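PDB 6EKT: p-47 protein from Clostridium botulinum, which is encoded in a botulinum neurotoxin gene cluster and may help protect the toxin during its passage through the host gastrointestinal tract. Local coordinates for residues Met251-Ser254 with Arg255-Ser258; Leu161-Asn164 with Ala165-Asn169; Tyr31-Lys35 with Arg36-Lys40; Ala225-Asp228 with Gly229-Gly233. One frame throughout, in Å; residues are numbered along the deposited sequence.

Contact 1 of 4, residues Met251-Ser254 with Arg255-Ser258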
ATOM      1  N   MET A 251     -12.618  -1.276   4.145  1.00 30.91           N
ATOM      2  CA  MET A 251     -12.639  -2.721   4.312  1.00 32.55           C
ATOM      3  C   MET A 251     -13.423  -3.178   5.551  1.00 32.30           C
ATOM      4  O   MET A 251     -14.116  -4.211   5.522  1.00 33.72           O
ATOM      5  CB  MET A 251     -11.214  -3.259   4.245  1.00 35.11           C
ATOM      6  CG  MET A 251     -10.691  -3.031   2.839  1.00 36.73           C
ATOM      7  SD  MET A 251      -8.949  -2.741   2.701  1.00 39.04           S
ATOM      8  CE  MET A 251      -8.472  -4.430   2.404  1.00 37.60           C
ATOM      9  N   VAL A 252     -13.349  -2.389   6.613  1.00 30.31           N
ATOM     10  CA  VAL A 252     -14.027  -2.752   7.861  1.00 29.82           C
ATOM     11  C   VAL A 252     -15.467  -2.223   7.942  1.00 30.11           C
ATOM     12  O   VAL A 252     -16.364  -2.986   8.306  1.00 29.42           O
ATOM     13  CB  VAL A 252     -13.202  -2.342   9.101  1.00 28.75           C
ATOM     14  CG1 VAL A 252     -13.949  -2.620  10.401  1.00 27.47           C
ATOM     15  CG2 VAL A 252     -11.869  -3.083   9.121  1.00 28.90           C
ATOM     16  N   LEU A 253     -15.679  -0.942   7.624  1.00 30.54           N
ATOM     17  CA  LEU A 253     -16.981  -0.283   7.857  1.00 31.87           C
ATOM     18  C   LEU A 253     -18.162  -1.035   7.244  1.00 32.77           C
ATOM     19  O   LEU A 253     -19.194  -1.152   7.887  1.00 33.87           O
ATOM     20  CB  LEU A 253     -16.983   1.196   7.394  1.00 31.44           C
ATOM     21  CG  LEU A 253     -18.127   2.116   7.881  1.00 32.18           C
ATOM     22  CD1 LEU A 253     -18.019   2.358   9.391  1.00 31.20           C
ATOM     23  CD2 LEU A 253     -18.148   3.445   7.135  1.00 32.43           C
ATOM     24  N   SER A 254     -17.994  -1.571   6.036  1.00 34.48           N
ATOM     25  CA  SER A 254     -19.083  -2.283   5.337  1.00 35.77           C
ATOM     26  C   SER A 254     -19.167  -3.792   5.620  1.00 35.14           C
ATOM     27  O   SER A 254     -19.995  -4.504   5.004  1.00 35.63           O
ATOM     28  CB  SER A 254     -18.989  -2.047   3.829  1.00 37.85           C
ATOM     29  OG  SER A 254     -17.879  -2.759   3.323  1.00 39.93           O
ATOM     30  N   ARG A 255     -18.345  -4.277   6.557  1.00 31.63           N
ATOM     31  CA  ARG A 255     -18.348  -5.698   6.920  1.00 30.14           C
ATOM     32  C   ARG A 255     -18.548  -5.974   8.410  1.00 28.19           C
ATOM     33  O   ARG A 255     -18.950  -7.070   8.754  1.00 27.06           O
ATOM     34  CB  ARG A 255     -17.069  -6.392   6.454  1.00 32.73           C
ATOM     35  CG  ARG A 255     -16.865  -6.403   4.933  1.00 35.84           C
ATOM     36  CD  ARG A 255     -17.895  -7.283   4.220  1.00 38.22           C
ATOM     37  NE  ARG A 255     -17.943  -8.636   4.780  1.00 40.25           N
ATOM     38  CZ  ARG A 255     -18.902  -9.523   4.538  1.00 42.98           C
ATOM     39  NH1 ARG A 255     -19.917  -9.223   3.740  1.00 45.96           N
ATOM     40  NH2 ARG A 255     -18.852 -10.723   5.102  1.00 43.27           N
ATOM     41  N   LEU A 256     -18.256  -5.001   9.280  1.00 25.88           N
ATOM     42  CA  LEU A 256     -18.326  -5.236  10.750  1.00 25.22           C
ATOM     43  C   LEU A 256     -19.732  -5.648  11.220  1.00 25.69           C
ATOM     44  O   LEU A 256     -19.856  -6.328  12.236  1.00 25.66           O
ATOM     45  CB  LEU A 256     -17.848  -4.018  11.547  1.00 24.03           C
ATOM     46  CG  LEU A 256     -18.709  -2.742  11.589  1.00 24.66           C
ATOM     47  CD1 LEU A 256     -19.715  -2.711  12.759  1.00 23.87           C
ATOM     48  CD2 LEU A 256     -17.810  -1.507  11.653  1.00 23.75           C
ATOM     49  N   SER A 257     -20.762  -5.232  10.475  1.00 26.50           N
ATOM     50  CA  SER A 257     -22.167  -5.501  10.854  1.00 27.23           C
ATOM     51  C   SER A 257     -22.800  -6.682  10.101  1.00 28.32           C
ATOM     52  O   SER A 257     -24.016  -6.912  10.208  1.00 27.90           O
ATOM     53  CB  SER A 257     -23.013  -4.241  10.677  1.00 27.54           C
ATOM     54  OG  SER A 257     -23.179  -3.922   9.303  1.00 29.05           O
ATOM     55  N   SER A 258     -21.982  -7.441   9.367  1.00 28.54           N
ATOM     56  CA  SER A 258     -22.457  -8.616   8.601  1.00 29.89           C
ATOM     57  C   SER A 258     -23.195  -9.700   9.416  1.00 29.84           C
ATOM     58  O   SER A 258     -23.999 -10.425   8.837  1.00 29.57           O
ATOM     59  CB  SER A 258     -21.326  -9.257   7.790  1.00 32.03           C
ATOM     60  OG  SER A 258     -20.265  -9.615   8.648  1.00 33.28           O
TER
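Val-252 O accepts two backbone N-H groups from the residues that follow, Arg-255 and Leu-256. Leu-256 N donates over 2.9 Å, nearly head-on to the carbonyl, whereas Arg-255 N, also 2.9 Å from Val-252 O, arrives from above the carbonyl plane, 52° out of it and away from a lone pair. The first is an i to i+4 bond and the second i to i+3, a tightening common where a helix runs out. Here the chain leaves helix 244-252 through a type I beta turn, Arg-255 to Ser-258, on the way to strand 269-273. Arg-255 O is doubly satisfied in turn, by Ser-258 N at 3.1 Å and by Ser-258 OG at 2.9 Å; serine suits the place because its short hydroxyl folds back onto the turn. Arg-255 CG lies beside the backbone N (chi1 -63°), 3.6 Å from Met-251 O; bends at chi2 and chi3 then send NE to Glu-398 O. Leu-256 has CG between its own backbone N and carbonyl carbon (chi1 71°), which puts CD2 4.2 Å from Val-252 CG1. These branched apolar side chains suit a buried face, where Phe-397 and Met-308 touch both of them.

Contact 2 of 4, residues Leu161-Asn164 with Ala165-Asn169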
ATOM      1  N   LEU A 161      30.619  13.279 -23.758  1.00 30.72           N
ATOM      2  CA  LEU A 161      29.975  12.641 -24.912  1.00 32.44           C
ATOM      3  C   LEU A 161      28.909  11.616 -24.517  1.00 32.73           C
ATOM      4  O   LEU A 161      27.956  11.411 -25.271  1.00 33.92           O
ATOM      5  CB  LEU A 161      31.008  12.016 -25.857  1.00 33.47           C
ATOM      6  CG  LEU A 161      31.869  13.021 -26.634  1.00 33.75           C
ATOM      7  CD1 LEU A 161      33.066  12.332 -27.271  1.00 34.71           C
ATOM      8  CD2 LEU A 161      31.019  13.702 -27.706  1.00 35.11           C
ATOM      9  N   LEU A 162      29.079  10.975 -23.362  1.00 31.95           N
ATOM     10  CA  LEU A 162      28.045  10.070 -22.833  1.00 33.56           C
ATOM     11  C   LEU A 162      26.734  10.805 -22.599  1.00 33.35           C
ATOM     12  O   LEU A 162      25.672  10.324 -22.974  1.00 34.27           O
ATOM     13  CB  LEU A 162      28.483   9.351 -21.545  1.00 32.87           C
ATOM     14  CG  LEU A 162      27.423   8.357 -20.998  1.00 33.65           C
ATOM     15  CD1 LEU A 162      28.025   7.031 -20.551  1.00 33.79           C
ATOM     16  CD2 LEU A 162      26.579   8.964 -19.877  1.00 32.00           C
ATOM     17  N   ILE A 163      26.819  11.965 -21.965  1.00 33.47           N
ATOM     18  CA  ILE A 163      25.628  12.750 -21.676  1.00 33.55           C
ATOM     19  C   ILE A 163      24.998  13.227 -22.990  1.00 33.61           C
ATOM     20  O   ILE A 163      23.777  13.147 -23.155  1.00 33.23           O
ATOM     21  CB  ILE A 163      25.961  13.910 -20.728  1.00 32.93           C
ATOM     22  CG1 ILE A 163      26.439  13.336 -19.393  1.00 33.23           C
ATOM     23  CG2 ILE A 163      24.755  14.816 -20.519  1.00 33.37           C
ATOM     24  CD1 ILE A 163      26.906  14.375 -18.391  1.00 33.87           C
ATOM     25  N   ASN A 164      25.843  13.697 -23.917  1.00 34.25           N
ATOM     26  CA  ASN A 164      25.378  14.113 -25.239  1.00 34.93           C
ATOM     27  C   ASN A 164      24.556  13.005 -25.858  1.00 34.99           C
ATOM     28  O   ASN A 164      23.434  13.250 -26.319  1.00 35.46           O
ATOM     29  CB  ASN A 164      26.544  14.423 -26.179  1.00 35.56           C
ATOM     30  CG  ASN A 164      27.064  15.837 -26.050  1.00 36.48           C
ATOM     31  OD1 ASN A 164      28.260  16.054 -26.182  1.00 34.98           O
ATOM     32  ND2 ASN A 164      26.180  16.803 -25.824  1.00 37.44           N
ATOM     33  N   ALA A 165      25.117  11.792 -25.846  1.00 34.38           N
ATOM     34  CA  ALA A 165      24.486  10.643 -26.470  1.00 35.22           C
ATOM     35  C   ALA A 165      23.164  10.243 -25.772  1.00 35.01           C
ATOM     36  O   ALA A 165      22.156   9.981 -26.444  1.00 35.11           O
ATOM     37  CB  ALA A 165      25.463   9.474 -26.549  1.00 34.97           C
ATOM     38  N   PHE A 166      23.152  10.246 -24.441  1.00 34.44           N
ATOM     39  CA  PHE A 166      21.913   9.923 -23.709  1.00 35.38           C
ATOM     40  C   PHE A 166      20.785  10.898 -24.028  1.00 36.45           C
ATOM     41  O   PHE A 166      19.708  10.472 -24.455  1.00 37.73           O
ATOM     42  CB  PHE A 166      22.155   9.803 -22.192  1.00 33.87           C
ATOM     43  CG  PHE A 166      22.598   8.431 -21.761  1.00 33.89           C
ATOM     44  CD1 PHE A 166      23.792   7.879 -22.232  1.00 34.46           C
ATOM     45  CD2 PHE A 166      21.817   7.676 -20.882  1.00 33.73           C
ATOM     46  CE1 PHE A 166      24.199   6.604 -21.847  1.00 34.89           C
ATOM     47  CE2 PHE A 166      22.209   6.396 -20.500  1.00 33.92           C
ATOM     48  CZ  PHE A 166      23.405   5.864 -20.975  1.00 35.07           C
ATOM     49  N   ILE A 167      21.046  12.195 -23.871  1.00 36.94           N
ATOM     50  CA  ILE A 167      20.021  13.216 -24.112  1.00 38.71           C
ATOM     51  C   ILE A 167      19.527  13.161 -25.565  1.00 40.81           C
ATOM     52  O   ILE A 167      18.310  13.153 -25.800  1.00 40.77           O
ATOM     53  CB  ILE A 167      20.455  14.633 -23.669  1.00 38.95           C
ATOM     54  CG1 ILE A 167      20.515  14.697 -22.135  1.00 38.19           C
ATOM     55  CG2 ILE A 167      19.503  15.706 -24.207  1.00 39.64           C
ATOM     56  CD1 ILE A 167      21.433  15.770 -21.589  1.00 38.33           C
ATOM     57  N   GLN A 168      20.446  13.056 -26.525  1.00 41.54           N
ATOM     58  CA  GLN A 168      20.031  13.008 -27.924  1.00 45.08           C
ATOM     59  C   GLN A 168      19.212  11.753 -28.284  1.00 45.22           C
ATOM     60  O   GLN A 168      18.396  11.799 -29.199  1.00 48.26           O
ATOM     61  CB  GLN A 168      21.218  13.209 -28.877  1.00 47.53           C
ATOM     62  CG  GLN A 168      20.794  13.647 -30.272  1.00 52.07           C
ATOM     63  CD  GLN A 168      21.871  13.402 -31.286  1.00 55.06           C
ATOM     64  OE1 GLN A 168      22.109  12.265 -31.685  1.00 58.60           O
ATOM     65  NE2 GLN A 168      22.539  14.467 -31.708  1.00 56.92           N
ATOM     66  N   ASN A 169      19.403  10.660 -27.544  1.00 43.58           N
ATOM     67  CA  ASN A 169      18.728   9.385 -27.818  1.00 44.80           C
ATOM     68  C   ASN A 169      17.610   9.056 -26.819  1.00 44.52           C
ATOM     69  O   ASN A 169      17.187   7.899 -26.699  1.00 44.53           O
ATOM     70  CB  ASN A 169      19.741   8.251 -27.824  1.00 43.97           C
ATOM     71  CG  ASN A 169      20.605   8.246 -29.058  1.00 45.33           C
ATOM     72  OD1 ASN A 169      20.226   7.694 -30.090  1.00 46.87           O
ATOM     73  ND2 ASN A 169      21.783   8.852 -28.956  1.00 43.93           N
TER
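Ile-167 N donates to Ile-163 O across 3.0 Å in an almost linear bond, its N-H...O angle 175°. The same i to i+4 pattern repeats at Ala-165 N to Leu-161 O (2.9 Å), Phe-166 N to Leu-162 O and Gln-168 N to Asn-164 O, so four consecutive carbonyls are used in the last turns of helix 152-168. Asn-169, the first residue to leave helical geometry, turns its side chain back: ND2 gives Ala-165 O a 2.8 Å bond with that oxygen in the plane of the amide. The same ND2 also reaches Leu-54 O, and OD1 pairs with Gln-172, so asparagine, with a donor and an acceptor on one short stem, ties the helix end to strand 52-57. Upstream, Asn-164 OD1 takes a bond from Lys-160.

Around this backbone the packing divides by face. Leu-162, whose CG lies opposite the backbone N (chi1 -178°), crosses Phe-166 at a slant, with Leu-162 CG 3.8 Å from Phe-166 CE1. The ring presents its edge to Leu-162 O, with CD1 at 3.2 Å, and meets Phe-53 edge-to-face. Ile-163 and Ile-167 run side by side, CG2 of the former 3.6 Å from CD1 of the latter, and both reach strand 124-141. Ala-165, with its small methyl, lets the helix come near Met-66. Burial of Leu-161, Leu-162, Ala-165 and Phe-166 against the strands, with Gln-168 exposed, is consistent with an amphipathic helix, whose backbone bonds regularly until Asn-169 ND2 supplies a bond to Ala-165 O.

Contact 3 of 4, residues Tyr31-Lys35 with Arg36-Lys40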
ATOM      1  N   TYR A  31       3.005   1.648  -2.575  1.00 22.25           N
ATOM      2  CA  TYR A  31       3.174   0.491  -3.447  1.00 23.57           C
ATOM      3  C   TYR A  31       4.646   0.188  -3.616  1.00 23.75           C
ATOM      4  O   TYR A  31       5.434   1.106  -3.815  1.00 23.19           O
ATOM      5  CB  TYR A  31       2.587   0.792  -4.827  1.00 24.20           C
ATOM      6  CG  TYR A  31       1.140   1.259  -4.798  1.00 24.29           C
ATOM      7  CD1 TYR A  31       0.823   2.602  -4.574  1.00 24.29           C
ATOM      8  CD2 TYR A  31       0.086   0.355  -5.037  1.00 25.37           C
ATOM      9  CE1 TYR A  31      -0.496   3.041  -4.564  1.00 24.33           C
ATOM     10  CE2 TYR A  31      -1.257   0.781  -5.028  1.00 25.72           C
ATOM     11  CZ  TYR A  31      -1.531   2.119  -4.804  1.00 25.73           C
ATOM     12  OH  TYR A  31      -2.821   2.557  -4.778  1.00 26.03           O
ATOM     13  N   GLY A  32       5.022  -1.088  -3.538  1.00 24.99           N
ATOM     14  CA  GLY A  32       6.441  -1.466  -3.724  1.00 24.55           C
ATOM     15  C   GLY A  32       6.710  -2.651  -4.638  1.00 26.21           C
ATOM     16  O   GLY A  32       5.895  -3.583  -4.726  1.00 26.07           O
ATOM     17  N   CYS A  33       7.861  -2.612  -5.316  1.00 26.47           N
ATOM     18  CA  CYS A  33       8.333  -3.732  -6.141  1.00 28.92           C
ATOM     19  C   CYS A  33       9.830  -3.910  -5.979  1.00 29.38           C
ATOM     20  O   CYS A  33      10.583  -2.930  -5.894  1.00 28.61           O
ATOM     21  CB  CYS A  33       7.992  -3.536  -7.624  1.00 29.65           C
ATOM     22  SG  CYS A  33       8.378  -4.951  -8.699  0.98 32.00           S
ATOM     23  N   SER A  34      10.235  -5.175  -5.914  1.00 31.12           N
ATOM     24  CA  SER A  34      11.632  -5.589  -5.822  1.00 32.38           C
ATOM     25  C   SER A  34      12.384  -5.195  -7.098  1.00 32.77           C
ATOM     26  O   SER A  34      11.846  -5.330  -8.209  1.00 32.34           O
ATOM     27  CB  SER A  34      11.664  -7.112  -5.605  1.00 34.87           C
ATOM     28  OG  SER A  34      12.956  -7.656  -5.813  1.00 37.64           O
ATOM     29  N   LYS A  35      13.602  -4.669  -6.941  1.00 33.08           N
ATOM     30  CA  LYS A  35      14.409  -4.313  -8.099  1.00 34.95           C
ATOM     31  C   LYS A  35      14.853  -5.544  -8.889  1.00 36.54           C
ATOM     32  O   LYS A  35      15.066  -5.456 -10.109  1.00 37.57           O
ATOM     33  CB  LYS A  35      15.609  -3.438  -7.712  1.00 35.17           C
ATOM     34  CG  LYS A  35      16.712  -4.172  -6.969  1.00 37.78           C
ATOM     35  CD  LYS A  35      18.080  -3.649  -7.361  1.00 38.66           C
ATOM     36  CE  LYS A  35      19.177  -4.268  -6.505  1.00 41.01           C
ATOM     37  NZ  LYS A  35      19.379  -5.704  -6.828  1.00 43.92           N
ATOM     38  N   ARG A  36      15.000  -6.674  -8.195  1.00 37.57           N
ATOM     39  CA  ARG A  36      15.282  -7.966  -8.838  1.00 40.28           C
ATOM     40  C   ARG A  36      14.228  -8.269  -9.928  1.00 40.49           C
ATOM     41  O   ARG A  36      14.568  -8.704 -11.029  1.00 40.13           O
ATOM     42  CB  ARG A  36      15.362  -9.090  -7.786  1.00 42.28           C
ATOM     43  CG  ARG A  36      15.913 -10.416  -8.311  1.00 46.13           C
ATOM     44  CD  ARG A  36      16.389 -11.354  -7.206  1.00 48.43           C
ATOM     45  NE  ARG A  36      15.311 -11.709  -6.279  1.00 50.89           N
ATOM     46  CZ  ARG A  36      14.439 -12.712  -6.422  1.00 52.52           C
ATOM     47  NH1 ARG A  36      13.507 -12.883  -5.497  1.00 53.17           N
ATOM     48  NH2 ARG A  36      14.473 -13.540  -7.465  1.00 54.25           N
ATOM     49  N   VAL A  37      12.957  -7.994  -9.618  1.00 38.72           N
ATOM     50  CA  VAL A  37      11.864  -8.163 -10.580  1.00 38.20           C
ATOM     51  C   VAL A  37      11.995  -7.159 -11.727  1.00 37.22           C
ATOM     52  O   VAL A  37      11.913  -7.549 -12.894  1.00 38.94           O
ATOM     53  CB  VAL A  37      10.477  -8.040  -9.892  1.00 37.62           C
ATOM     54  CG1 VAL A  37       9.344  -8.124 -10.913  1.00 38.44           C
ATOM     55  CG2 VAL A  37      10.324  -9.115  -8.827  1.00 37.98           C
ATOM     56  N   VAL A  38      12.215  -5.878 -11.398  1.00 34.39           N
ATOM     57  CA  VAL A  38      12.314  -4.837 -12.422  1.00 33.74           C
ATOM     58  C   VAL A  38      13.493  -5.110 -13.373  1.00 34.14           C
ATOM     59  O   VAL A  38      13.361  -4.946 -14.583  1.00 34.38           O
ATOM     60  CB  VAL A  38      12.399  -3.415 -11.817  1.00 32.06           C
ATOM     61  CG1 VAL A  38      12.568  -2.364 -12.902  1.00 31.25           C
ATOM     62  CG2 VAL A  38      11.123  -3.107 -11.026  1.00 30.93           C
ATOM     63  N   ASN A  39      14.618  -5.535 -12.802  1.00 34.38           N
ATOM     64  CA  ASN A  39      15.847  -5.799 -13.538  1.00 36.01           C
ATOM     65  C   ASN A  39      15.665  -6.855 -14.612  1.00 38.69           C
ATOM     66  O   ASN A  39      16.250  -6.748 -15.701  1.00 39.62           O
ATOM     67  CB  ASN A  39      16.983  -6.167 -12.584  1.00 35.55           C
ATOM     68  CG  ASN A  39      17.774  -4.946 -12.128  1.00 34.28           C
ATOM     69  OD1 ASN A  39      17.718  -3.891 -12.761  1.00 33.45           O
ATOM     70  ND2 ASN A  39      18.532  -5.094 -11.052  1.00 33.81           N
ATOM     71  N   LYS A  40      14.824  -7.842 -14.312  1.00 40.48           N
ATOM     72  CA  LYS A  40      14.469  -8.899 -15.265  1.00 43.74           C
ATOM     73  C   LYS A  40      13.828  -8.308 -16.510  1.00 43.77           C
ATOM     74  O   LYS A  40      14.236  -8.624 -17.629  1.00 45.36           O
ATOM     75  CB  LYS A  40      13.544  -9.935 -14.620  1.00 46.24           C
ATOM     76  CG  LYS A  40      14.288 -11.093 -13.965  1.00 49.88           C
ATOM     77  CD  LYS A  40      13.356 -12.174 -13.419  1.00 52.90           C
ATOM     78  CE  LYS A  40      14.043 -12.904 -12.267  1.00 54.72           C
ATOM     79  NZ  LYS A  40      13.347 -14.163 -11.867  1.00 57.32           N
TER
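Asn-39 and Lys-35 meet one turn apart at the start of helix 35-49, where Asn-39 N gives Lys-35 O a 2.7 Å hydrogen bond. The asparagine side chain stays beside that carbonyl: CB is 3.2 Å from Lys-35 O and CG 3.4 Å from it. At the tip the amide divides its work. ND2 rests 4.0 Å from Lys-35 CD, the two side chains passing at an angle, and OD1 accepts from Ile-73 N. Asparagine therefore suits the place, since its short amide can stay beside the Lys-35 carbonyl and still accept from a backbone N-H of the edge strand 72-74.

Ahead of the helix, Ser-34 O is met by Val-38 N at 3.3 Å and, weakly, by Val-37 N. The Ser-34 hydroxyl is swung opposite the backbone N (chi1 166°), where OG accepts a weak 3.3 Å capping bond from Arg-36 N; OG is also hydrogen-bonded to Asp-206, a second partner that probably helps fix the hydroxyl's rotation. Cys-33, whose CB points toward the helix, fills the corner with a polarisable sulfur: SG lies 3.9 Å from Val-37 CB and 4.0 Å from Val-38 CG2, and beta-branched valines offer compact surfaces to it. Strand 31-34 and helix 36-40 have axes 66° apart, a sharp change of direction made within a residue or two. This is a strand-to-helix junction with a serine N-cap, leading from an inner strand of a six-stranded antiparallel sheet into the helix that follows it.

Contact 4 of 4, residues Ala225-Asp228 with Gly229-Gly233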
ATOM      1  N   ALA A 225       9.736  11.647   2.291  1.00 28.68           N
ATOM      2  CA  ALA A 225       9.783  10.472   1.435  1.00 28.12           C
ATOM      3  C   ALA A 225      10.146   9.233   2.272  1.00 26.12           C
ATOM      4  O   ALA A 225      10.782   8.307   1.776  1.00 26.01           O
ATOM      5  CB  ALA A 225      10.797  10.696   0.314  1.00 29.18           C
ATOM      6  N   ASN A 226       9.714   9.212   3.535  1.00 25.13           N
ATOM      7  CA  ASN A 226       9.942   8.060   4.419  1.00 24.24           C
ATOM      8  C   ASN A 226       9.049   6.894   3.988  1.00 23.66           C
ATOM      9  O   ASN A 226       7.874   7.097   3.650  1.00 23.21           O
ATOM     10  CB  ASN A 226       9.686   8.436   5.881  1.00 24.37           C
ATOM     11  CG  ASN A 226      10.711   9.419   6.441  1.00 24.93           C
ATOM     12  OD1 ASN A 226      10.371  10.290   7.265  1.00 26.97           O
ATOM     13  ND2 ASN A 226      11.945   9.298   6.014  1.00 23.74           N
ATOM     14  N   VAL A 227       9.636   5.693   3.940  1.00 22.82           N
ATOM     15  CA  VAL A 227       8.904   4.497   3.553  1.00 23.40           C
ATOM     16  C   VAL A 227       9.275   3.303   4.444  1.00 23.91           C
ATOM     17  O   VAL A 227      10.415   3.184   4.914  1.00 24.09           O
ATOM     18  CB  VAL A 227       9.065   4.217   2.024  1.00 24.03           C
ATOM     19  CG1 VAL A 227      10.516   3.967   1.633  1.00 23.79           C
ATOM     20  CG2 VAL A 227       8.145   3.089   1.556  1.00 24.40           C
ATOM     21  N   ASP A 228       8.294   2.437   4.689  1.00 24.25           N
ATOM     22  CA  ASP A 228       8.491   1.275   5.528  1.00 24.71           C
ATOM     23  C   ASP A 228       8.955   0.128   4.644  1.00 25.35           C
ATOM     24  O   ASP A 228       8.168  -0.402   3.857  1.00 25.11           O
ATOM     25  CB  ASP A 228       7.175   0.921   6.255  1.00 24.23           C
ATOM     26  CG  ASP A 228       7.373  -0.100   7.370  1.00 25.57           C
ATOM     27  OD1 ASP A 228       8.358  -0.880   7.324  1.00 25.58           O
ATOM     28  OD2 ASP A 228       6.552  -0.105   8.314  1.00 24.95           O
ATOM     29  N   GLY A 229      10.241  -0.226   4.746  1.00 25.55           N
ATOM     30  CA  GLY A 229      10.804  -1.375   4.005  1.00 27.18           C
ATOM     31  C   GLY A 229      10.127  -2.721   4.265  1.00 27.83           C
ATOM     32  O   GLY A 229      10.198  -3.623   3.423  1.00 28.10           O
ATOM     33  N   ASN A 230       9.466  -2.853   5.415  1.00 28.38           N
ATOM     34  CA  ASN A 230       8.735  -4.088   5.761  1.00 29.89           C
ATOM     35  C   ASN A 230       7.538  -4.369   4.852  1.00 28.26           C
ATOM     36  O   ASN A 230       6.987  -5.473   4.875  1.00 29.32           O
ATOM     37  CB  ASN A 230       8.353  -4.132   7.264  1.00 31.16           C
ATOM     38  CG  ASN A 230       9.581  -4.309   8.167  1.00 34.08           C
ATOM     39  OD1 ASN A 230      10.479  -5.085   7.851  1.00 35.43           O
ATOM     40  ND2 ASN A 230       9.635  -3.565   9.283  1.00 34.34           N
ATOM     41  N   ILE A 231       7.160  -3.389   4.027  1.00 27.12           N
ATOM     42  CA  ILE A 231       6.156  -3.607   2.971  1.00 26.30           C
ATOM     43  C   ILE A 231       6.591  -4.754   2.068  1.00 27.24           C
ATOM     44  O   ILE A 231       5.766  -5.573   1.646  1.00 27.47           O
ATOM     45  CB  ILE A 231       5.870  -2.332   2.154  1.00 25.58           C
ATOM     46  CG1 ILE A 231       5.228  -1.277   3.054  1.00 24.17           C
ATOM     47  CG2 ILE A 231       4.986  -2.634   0.938  1.00 25.74           C
ATOM     48  CD1 ILE A 231       5.109   0.094   2.429  1.00 23.87           C
ATOM     49  N   LEU A 232       7.891  -4.835   1.801  1.00 27.82           N
ATOM     50  CA  LEU A 232       8.414  -5.956   1.029  1.00 29.25           C
ATOM     51  C   LEU A 232       9.122  -6.979   1.917  1.00 30.71           C
ATOM     52  O   LEU A 232      10.046  -7.679   1.466  1.00 31.96           O
ATOM     53  CB  LEU A 232       9.262  -5.478  -0.172  1.00 29.48           C
ATOM     54  CG  LEU A 232       8.443  -4.702  -1.226  1.00 29.27           C
ATOM     55  CD1 LEU A 232       9.281  -4.053  -2.310  1.00 28.87           C
ATOM     56  CD2 LEU A 232       7.423  -5.605  -1.897  1.00 29.73           C
ATOM     57  N   GLY A 233       8.654  -7.089   3.166  1.00 30.90           N
ATOM     58  CA  GLY A 233       9.126  -8.120   4.119  1.00 32.76           C
ATOM     59  C   GLY A 233       8.829  -9.544   3.634  1.00 34.74           C
ATOM     60  O   GLY A 233       8.096  -9.727   2.650  1.00 33.60           O
TER
HETATM   61  O   HOH W   1       7.553  -1.947  10.182  1.00 28.38           O
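Asp-228 holds CG opposite its backbone N (chi1 -168°), which turns OD1 toward Asn-230 N, 3.0 Å away. The donor meets OD1 on its anti side, 34° out of the carboxylate plane. Asn-230 CB lies 3.3 Å from the same OD1, and CG, beside the backbone N (chi1 -69°), turns the amide alongside, its plane 60° from the carboxylate. Aspartate reaching the N-H two residues on makes an Asx turn, and here it leads into the short 3-10 segment 229-231, whose first bond runs from Ile-231 N to Asp-228 O at 3.2 Å. Gly-229 opens that segment, in the loop that links strands 208-214 and 238-242. The other carboxylate oxygen, OD2, accepts from Asn-23 N and also lies 2.8 Å from a water, which accepts at 2.8 Å from Asn-230 ND2. Ile-231 is the apolar partner: its CG1 rides 3.2 Å from Asp-228 O, and its CD1 comes within 4.4 Å of Val-227 CG2. Both branched side chains turn onto Phe-210 and Val-30 of the sheet, while the amide of Asn-230 suits the exposed side.

How the contacts relate
Contacts 3 and 4 belong to one neighbourhood: strand 29-34 pairs with both strands joined by the loop of contact 4, and Leu-232 CD1 packs 3.6 Å from Cys-33 N. Contacts 1 and 2 lie on opposite sides of the chain's centre, their own centres about 55 Å apart in this elongated molecule. Contact 1 is buried and contact 4 lies at the surface; contacts 2 and 3 are intermediate. The chemistry follows: the helix exit of contact 1 doubles up backbone bonds among apolar neighbours, contact 2 keeps regular helical bonding, contact 3 starts a helix with a serine, and contact 4 uses a carboxylate and water.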